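Local coordinates for protein Rho guanine nucleotide exchange factor 12 (Homo sapiens, PDB 1TXD) that acts as a guanine nucleotide exchange factor for the RhoA GTPase, represented here by its DH and PH domains, at residues R41-L46 and E73-L78. The protein carries 1 engineered substitution. Numbering follows the deposited sequence.
Sequences RTLKVL and EDILQL
L43 lays its CD1 methyl over one face of the I75 backbone carbonyl, 3.8 Å from I75 O and 4.1 Å from I75 C, a van der Waals touch. The other methyl of the fork, CD2, reaches CD1 of I75 at 4.0 Å, the two side chains crossing at about a right angle. Leucine suits this place because its branched end can address backbone and side chain at once. L76, next to I75 on helix 72-90, has a chi1 of 177° that carries its branch toward helix 20-57, where CD1 rests against both CB of L43 and CG of K44, 4.0 Å from each. I75 and L76 suit their buried places as wholly apolar side chains, meeting the other helix through terminal methyls with no polar group to satisfy. K44 lends only the apolar root of its chain, as befits a lysine at an exposed border. No hydrogen bond links the segments; van der Waals contact joins them. The axes of these short segments run roughly antiparallel, at 152°, and come within 9.8 Å. Both helices belong to the helical DH domain. Helix 169-186 adds Q170 against both L43 and I75, and helix 112-126 packs A120 and F124 against I75.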
# COMPACT_ATOMS: atom_id res chain seq x y z
N ARG A 41 -15.33 7.04 -13.95
CA ARG A 41 -16.61 6.34 -13.86
C ARG A 41 -16.62 5.29 -12.75
O ARG A 41 -17.63 5.10 -12.12
CB ARG A 41 -16.95 5.67 -15.20
CG ARG A 41 -18.42 5.78 -15.55
CD ARG A 41 -18.79 5.15 -16.91
NE ARG A 41 -18.79 6.19 -17.95
CZ ARG A 41 -17.85 6.38 -18.88
NH1 ARG A 41 -16.78 5.60 -18.99
NH2 ARG A 41 -18.00 7.37 -19.74
N THR A 42 -15.49 4.60 -12.59
CA THR A 42 -15.23 3.63 -11.57
C THR A 42 -15.27 4.28 -10.19
O THR A 42 -15.91 3.77 -9.22
CB THR A 42 -13.82 3.05 -11.86
OG1 THR A 42 -13.90 2.26 -13.03
CG2 THR A 42 -13.40 2.04 -10.93
N LEU A 43 -14.64 5.46 -10.11
CA LEU A 43 -14.57 6.16 -8.86
C LEU A 43 -15.99 6.66 -8.49
O LEU A 43 -16.36 6.63 -7.30
CB LEU A 43 -13.55 7.30 -8.90
CG LEU A 43 -12.07 6.90 -8.88
CD1 LEU A 43 -11.19 8.15 -8.84
CD2 LEU A 43 -11.72 6.00 -7.76
N LYS A 44 -16.77 7.07 -9.45
CA LYS A 44 -18.19 7.43 -9.16
C LYS A 44 -19.03 6.22 -8.70
O LYS A 44 -19.97 6.43 -7.95
CB LYS A 44 -18.86 8.12 -10.32
CG LYS A 44 -18.22 9.42 -10.78
CD LYS A 44 -19.19 10.19 -11.72
CE LYS A 44 -18.80 11.65 -11.88
NZ LYS A 44 -19.16 12.19 -13.21
N VAL A 45 -18.66 4.98 -9.08
CA VAL A 45 -19.28 3.77 -8.52
C VAL A 45 -18.94 3.63 -7.03
O VAL A 45 -19.87 3.50 -6.27
CB VAL A 45 -18.91 2.42 -9.25
CG1 VAL A 45 -19.52 1.17 -8.52
CG2 VAL A 45 -19.37 2.43 -10.65
N LEU A 46 -17.66 3.60 -6.62
CA LEU A 46 -17.33 3.64 -5.20
C LEU A 46 -18.17 4.68 -4.50
O LEU A 46 -18.75 4.43 -3.43
CB LEU A 46 -15.91 4.03 -4.92
CG LEU A 46 -14.98 2.82 -5.09
CD1 LEU A 46 -13.63 3.29 -4.84
CD2 LEU A 46 -15.41 1.78 -4.03
N GLU A 73 -13.20 11.22 -1.60
CA GLU A 73 -13.76 12.51 -2.11
C GLU A 73 -12.66 13.29 -2.93
O GLU A 73 -12.93 13.80 -4.01
CB GLU A 73 -14.20 13.34 -0.93
CG GLU A 73 -15.03 14.60 -1.17
CD GLU A 73 -15.28 15.34 0.16
OE1 GLU A 73 -15.01 16.56 0.28
OE2 GLU A 73 -15.77 14.72 1.13
N ASP A 74 -11.42 13.30 -2.45
CA ASP A 74 -10.38 14.08 -3.14
C ASP A 74 -9.82 13.33 -4.33
O ASP A 74 -9.46 13.94 -5.31
CB ASP A 74 -9.22 14.50 -2.25
CG ASP A 74 -9.64 15.05 -0.93
OD1 ASP A 74 -10.68 15.85 -0.73
OD2 ASP A 74 -8.88 14.77 0.00
N ILE A 75 -9.72 12.03 -4.28
CA ILE A 75 -9.19 11.36 -5.49
C ILE A 75 -10.27 11.43 -6.56
O ILE A 75 -9.98 11.60 -7.73
CB ILE A 75 -8.66 9.92 -5.30
CG1 ILE A 75 -9.61 9.07 -4.53
CG2 ILE A 75 -7.22 9.87 -4.59
CD1 ILE A 75 -9.46 7.66 -4.91
N LEU A 76 -11.51 11.35 -6.15
CA LEU A 76 -12.60 11.63 -7.05
C LEU A 76 -12.51 12.99 -7.75
O LEU A 76 -12.57 13.01 -8.98
CB LEU A 76 -13.95 11.43 -6.42
CG LEU A 76 -15.20 11.75 -7.24
CD1 LEU A 76 -15.34 10.87 -8.48
CD2 LEU A 76 -16.44 11.61 -6.37
N GLN A 77 -12.49 14.09 -6.98
CA GLN A 77 -12.46 15.47 -7.56
C GLN A 77 -11.17 15.65 -8.41
O GLN A 77 -11.20 16.24 -9.43
CB GLN A 77 -12.53 16.54 -6.45
CG GLN A 77 -13.93 17.17 -6.15
CD GLN A 77 -15.04 16.80 -7.17
OE1 GLN A 77 -15.05 17.31 -8.30
NE2 GLN A 77 -15.95 15.90 -6.78
N LEU A 78 -10.06 15.06 -8.00
CA LEU A 78 -8.84 15.14 -8.73
C LEU A 78 -8.93 14.57 -10.16
O LEU A 78 -8.60 15.26 -11.16
CB LEU A 78 -7.73 14.46 -7.95
CG LEU A 78 -6.34 14.51 -8.54
CD1 LEU A 78 -5.32 14.32 -7.52
CD2 LEU A 78 -6.17 13.51 -9.66